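Local structure of N-acetyl-beta-D glucosaminidase (Rhizomucor miehei CAU432, 4ZM6) at residues E366-V371 against P503-A508; V477-N482 against Y495-E500. The protein probably hydrolyses terminal beta-linked N-acetylglucosamine residues, as a family 3 glycoside hydrolase, and also carries a GCN5-related glucosamine N-acetyltransferase region that binds acetyl-CoA. One frame throughout, in Å; residues are numbered along the deposited sequence.

Contact 1. Residues E366-V371 against P503-A508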
# COMPACT_ATOMS: atom_id res chain seq x y z
N GLU A 366 -30.74 14.58 -2.40
CA GLU A 366 -30.25 13.59 -1.45
C GLU A 366 -28.77 13.76 -1.13
O GLU A 366 -28.37 13.68 0.04
CB GLU A 366 -30.51 12.17 -1.96
CG GLU A 366 -31.97 11.74 -1.84
CD GLU A 366 -32.30 10.47 -2.63
OE1 GLU A 366 -31.47 10.01 -3.45
OE2 GLU A 366 -33.41 9.94 -2.42
N LEU A 367 -27.96 13.99 -2.15
CA LEU A 367 -26.52 14.13 -1.95
C LEU A 367 -26.17 15.43 -1.26
O LEU A 367 -25.44 15.42 -0.27
CB LEU A 367 -25.75 14.04 -3.27
CG LEU A 367 -25.70 12.66 -3.94
CD1 LEU A 367 -24.74 12.69 -5.12
CD2 LEU A 367 -25.31 11.56 -2.95
N TYR A 368 -26.71 16.55 -1.75
CA TYR A 368 -26.31 17.87 -1.24
C TYR A 368 -26.61 18.06 0.24
O TYR A 368 -25.93 18.84 0.89
CB TYR A 368 -26.92 19.00 -2.07
CG TYR A 368 -26.13 19.33 -3.32
CD1 TYR A 368 -24.90 19.98 -3.24
CD2 TYR A 368 -26.61 19.00 -4.59
CE1 TYR A 368 -24.17 20.28 -4.38
CE2 TYR A 368 -25.88 19.30 -5.73
CZ TYR A 368 -24.67 19.94 -5.62
OH TYR A 368 -23.94 20.25 -6.76
N ASP A 369 -27.59 17.34 0.79
CA ASP A 369 -27.84 17.36 2.24
C ASP A 369 -26.69 16.77 3.06
O ASP A 369 -26.62 16.96 4.28
CB ASP A 369 -29.12 16.58 2.58
CG ASP A 369 -30.38 17.30 2.15
OD1 ASP A 369 -30.30 18.47 1.71
OD2 ASP A 369 -31.47 16.70 2.27
N ARG A 370 -25.80 16.03 2.39
CA ARG A 370 -24.65 15.40 3.03
C ARG A 370 -23.33 16.12 2.70
O ARG A 370 -22.25 15.60 3.01
CB ARG A 370 -24.56 13.93 2.58
CG ARG A 370 -25.84 13.12 2.72
CD ARG A 370 -25.79 11.81 1.95
NE ARG A 370 -24.69 10.93 2.38
CZ ARG A 370 -24.21 9.90 1.67
NH1 ARG A 370 -24.71 9.59 0.48
NH2 ARG A 370 -23.21 9.17 2.17
N VAL A 371 -23.41 17.30 2.07
CA VAL A 371 -22.22 18.00 1.56
C VAL A 371 -21.66 19.09 2.50
O VAL A 371 -20.52 18.97 2.95
CB VAL A 371 -22.46 18.59 0.15
CG1 VAL A 371 -21.39 19.60 -0.23
CG2 VAL A 371 -22.52 17.47 -0.88
N PRO A 503 -26.84 26.47 -6.86
CA PRO A 503 -28.10 26.64 -6.11
C PRO A 503 -28.41 25.54 -5.07
O PRO A 503 -28.82 25.86 -3.95
CB PRO A 503 -29.18 26.68 -7.20
CG PRO A 503 -28.47 27.08 -8.44
CD PRO A 503 -27.04 26.64 -8.32
N PRO A 504 -28.23 24.26 -5.43
CA PRO A 504 -28.47 23.24 -4.40
C PRO A 504 -27.46 23.22 -3.24
O PRO A 504 -27.81 22.83 -2.13
CB PRO A 504 -28.44 21.92 -5.18
CG PRO A 504 -27.73 22.23 -6.45
CD PRO A 504 -28.03 23.66 -6.76
N ALA A 505 -26.22 23.64 -3.49
CA ALA A 505 -25.24 23.75 -2.42
C ALA A 505 -25.63 24.87 -1.45
O ALA A 505 -25.45 24.74 -0.24
CB ALA A 505 -23.85 23.99 -2.98
N HIS A 506 -26.17 25.95 -1.99
CA HIS A 506 -26.72 27.03 -1.17
C HIS A 506 -28.00 26.59 -0.44
O HIS A 506 -28.19 26.93 0.73
CB HIS A 506 -27.00 28.28 -2.01
CG HIS A 506 -25.77 28.95 -2.54
ND1 HIS A 506 -25.78 29.77 -3.64
CD2 HIS A 506 -24.48 28.91 -2.11
CE1 HIS A 506 -24.55 30.21 -3.87
NE2 HIS A 506 -23.75 29.71 -2.95
N GLU A 507 -28.86 25.83 -1.11
CA GLU A 507 -30.06 25.32 -0.45
C GLU A 507 -29.64 24.50 0.77
O GLU A 507 -30.06 24.79 1.89
CB GLU A 507 -30.91 24.49 -1.43
CG GLU A 507 -32.06 23.72 -0.80
CD GLU A 507 -33.12 24.59 -0.15
OE1 GLU A 507 -34.01 24.03 0.54
OE2 GLU A 507 -33.08 25.83 -0.32
N ALA A 508 -28.78 23.51 0.56
CA ALA A 508 -28.27 22.68 1.65
C ALA A 508 -27.58 23.49 2.75
O ALA A 508 -27.69 23.17 3.93
CB ALA A 508 -27.31 21.64 1.10
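The ring of Tyr368 lies with one face against the first turn of helix 503-513, and both Pro504 and the backbone of Ala505 sit over that face. Pro504 supplies a CH-pi contact: its CB stands 3.9 Å from the ring centroid, 26° off the ring normal and displaced toward the CD2-CE2 rim. Pro504 lies at a slant over this side of the ring, its CG 3.5 Å from Tyr368 CE2. Over the other half of this face lies Ala505 N, while Ala505 CB reaches Tyr368 CE1 at 4.0 Å. In Tyr368, CG lies beside the backbone N, roughly anti to the carbonyl carbon (chi1 -83°), which sends the ring along the first turn of helix 503-513, and its hydroxyl passes on to a probable hydrogen bond with Glu500.

One helical turn after Pro504, Ala508 turns its methyl group toward the backbone of Tyr368 and lies 4.1 Å from Tyr368 CB. Consistent with the small side chain, Asp369 CA and Ala508 CA are 5.4 Å apart. Asp369 directs its carboxylate to Arg511 in a salt bridge, adding a charged link to the same helix beside the apolar contact. The chain turns away at this point through a type I beta turn from Tyr368 to Val371, closed by a 3.2 Å bond from Val371 N to Tyr368 O. The arrangement is a helix-to-helix packing contact in which an aromatic face meets a proline in the first turn of a helix, joining the end of helix 357-368 to helix 503-513 beside the six-stranded sheet.

Contact 2. Residues V477-N482 against Y495-E500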
# COMPACT_ATOMS: atom_id res chain seq x y z
N VAL A 477 -20.67 32.90 9.04
CA VAL A 477 -19.98 33.10 7.77
C VAL A 477 -20.00 31.81 6.93
O VAL A 477 -19.50 30.77 7.37
CB VAL A 477 -18.52 33.54 7.99
CG1 VAL A 477 -17.81 33.75 6.66
CG2 VAL A 477 -18.48 34.80 8.85
N ALA A 478 -20.57 31.90 5.73
CA ALA A 478 -20.62 30.78 4.79
C ALA A 478 -19.73 31.06 3.59
O ALA A 478 -20.03 31.95 2.79
CB ALA A 478 -22.05 30.54 4.34
N ALA A 479 -18.64 30.30 3.46
CA ALA A 479 -17.75 30.38 2.29
C ALA A 479 -18.20 29.38 1.22
O ALA A 479 -18.29 28.17 1.48
CB ALA A 479 -16.31 30.11 2.70
N VAL A 480 -18.47 29.87 0.02
CA VAL A 480 -19.12 29.05 -1.00
C VAL A 480 -18.20 28.65 -2.16
O VAL A 480 -18.60 27.88 -3.02
CB VAL A 480 -20.40 29.74 -1.53
CG1 VAL A 480 -21.33 30.04 -0.37
CG2 VAL A 480 -20.08 31.02 -2.30
N MET A 481 -16.98 29.18 -2.18
CA MET A 481 -15.98 28.71 -3.15
C MET A 481 -14.96 27.82 -2.42
O MET A 481 -15.32 26.71 -2.02
CB MET A 481 -15.37 29.89 -3.90
CG MET A 481 -16.40 30.57 -4.80
SD MET A 481 -15.76 31.89 -5.84
CE MET A 481 -14.98 30.96 -7.17
N ASN A 482 -13.72 28.26 -2.24
CA ASN A 482 -12.77 27.47 -1.48
C ASN A 482 -13.09 27.55 0.02
O ASN A 482 -13.49 28.60 0.51
CB ASN A 482 -11.34 27.94 -1.72
CG ASN A 482 -10.89 27.73 -3.15
OD1 ASN A 482 -11.48 26.95 -3.90
ND2 ASN A 482 -9.82 28.42 -3.54
N TYR A 495 -18.61 29.34 11.44
CA TYR A 495 -18.18 29.30 10.04
C TYR A 495 -18.52 27.94 9.43
O TYR A 495 -18.38 26.91 10.08
CB TYR A 495 -16.66 29.53 10.00
CG TYR A 495 -16.00 29.39 8.63
CD1 TYR A 495 -16.13 30.38 7.67
CD2 TYR A 495 -15.22 28.27 8.33
CE1 TYR A 495 -15.52 30.25 6.43
CE2 TYR A 495 -14.61 28.14 7.10
CZ TYR A 495 -14.76 29.13 6.15
OH TYR A 495 -14.15 29.00 4.93
N LEU A 496 -18.98 27.97 8.18
CA LEU A 496 -19.31 26.74 7.44
C LEU A 496 -18.87 26.85 5.99
O LEU A 496 -18.53 27.94 5.53
CB LEU A 496 -20.82 26.43 7.51
CG LEU A 496 -21.79 27.33 6.74
CD1 LEU A 496 -23.02 26.55 6.29
CD2 LEU A 496 -22.20 28.55 7.56
N VAL A 497 -18.87 25.74 5.28
CA VAL A 497 -18.38 25.70 3.91
C VAL A 497 -19.29 24.84 3.03
O VAL A 497 -19.83 23.83 3.49
CB VAL A 497 -16.92 25.18 3.85
CG1 VAL A 497 -15.99 26.18 4.53
CG2 VAL A 497 -16.79 23.80 4.49
N THR A 498 -19.48 25.27 1.78
CA THR A 498 -20.38 24.59 0.86
C THR A 498 -19.64 23.98 -0.32
O THR A 498 -20.25 23.26 -1.12
CB THR A 498 -21.46 25.55 0.32
OG1 THR A 498 -20.92 26.39 -0.71
CG2 THR A 498 -22.02 26.42 1.45
N TYR A 499 -18.35 24.29 -0.45
CA TYR A 499 -17.49 23.73 -1.50
C TYR A 499 -17.90 24.09 -2.95
O TYR A 499 -17.24 23.65 -3.89
CB TYR A 499 -17.38 22.20 -1.36
CG TYR A 499 -17.01 21.73 0.04
CD1 TYR A 499 -15.70 21.85 0.51
CD2 TYR A 499 -17.96 21.17 0.88
CE1 TYR A 499 -15.36 21.43 1.78
CE2 TYR A 499 -17.62 20.74 2.16
CZ TYR A 499 -16.32 20.87 2.60
OH TYR A 499 -15.97 20.45 3.86
N GLU A 500 -18.98 24.86 -3.12
CA GLU A 500 -19.41 25.32 -4.44
C GLU A 500 -20.60 26.26 -4.30
O GLU A 500 -21.36 26.16 -3.34
CB GLU A 500 -19.77 24.16 -5.37
CG GLU A 500 -20.92 23.29 -4.89
CD GLU A 500 -21.12 22.07 -5.78
OE1 GLU A 500 -22.14 22.03 -6.50
OE2 GLU A 500 -20.25 21.18 -5.76
O HOH W 1 -16.26 26.25 0.44
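Two neighbouring parallel strands of a six-stranded mixed sheet, 475-479 and 494-497, meet here and continue into the turns beyond their C-terminal ends. Their short axes run 4.8 Å apart at 22°. Segment 495-500 binds its neighbour alternately: Leu496 N donates to Val477 O at 3.0 Å, Leu496 O receives Ala479 N, and Thr498 N, just past the strand, donates to Ala479 O. These are the two-sided bonds of a parallel pair, with Leu496 bonding to the residues before and after its partner Ala478.

Side chains alternate between the two faces. Tyr495 shares one with Val477, Ala479 and Val497; its CG is anti to the backbone N (chi1 174°), which carries the ring along the sheet until Tyr495 CE1 is 3.8 Å from Ala479 CB. Val477 CB lies in the plane of this ring at its edge, and the hydroxyl continues to the carbonyl of Pro483. On the opposite face, Leu496 CD2 packs 3.8 Å from Ala478 CB, while helix 503-513 touches Leu496 through Ile513.

Past the strands, Val480 and Thr498 lie side by side, Thr498 OG1 being 3.5 Å from Val480 CB. The same hydroxyl donates to Glu500 O at 2.7 Å, from above the carbonyl plane, and so ties down the turn. Beyond the last backbone bond the chains stay side by side, bridged by a water that donates to Ala479 O and Met481 O and accepts from Tyr499 N, giving Ala479 O a second donor besides Thr498 N. With edge strand 373-377 antiparallel to the other five and helix 503-513 following strand 494-497 after a short turn, the sheet is consistent with the alpha/beta sandwich domain that follows the barrel in many family 3 glycoside hydrolases.

In the fold
Contact 1 and contact 2 have their centres about 12 Å apart, and both segments of contact 2 fall between the two halves of contact 1 in the sequence. In chain order come the end of helix 357-368, strand 475-479, strand 494-497 and helix 503-513, which makes the later halves of the two contacts consecutive. The contacts also touch: Ala505 CB packs on Glu500 O, and His506 NE2 packs on Val480 CG1. Helix 357-368 is thereby joined to the sheet through helix 503-513 and the turn before it. Arg520, an acetyl-CoA-binding residue, lies close by, its side chain about 6 Å from that of Asp369.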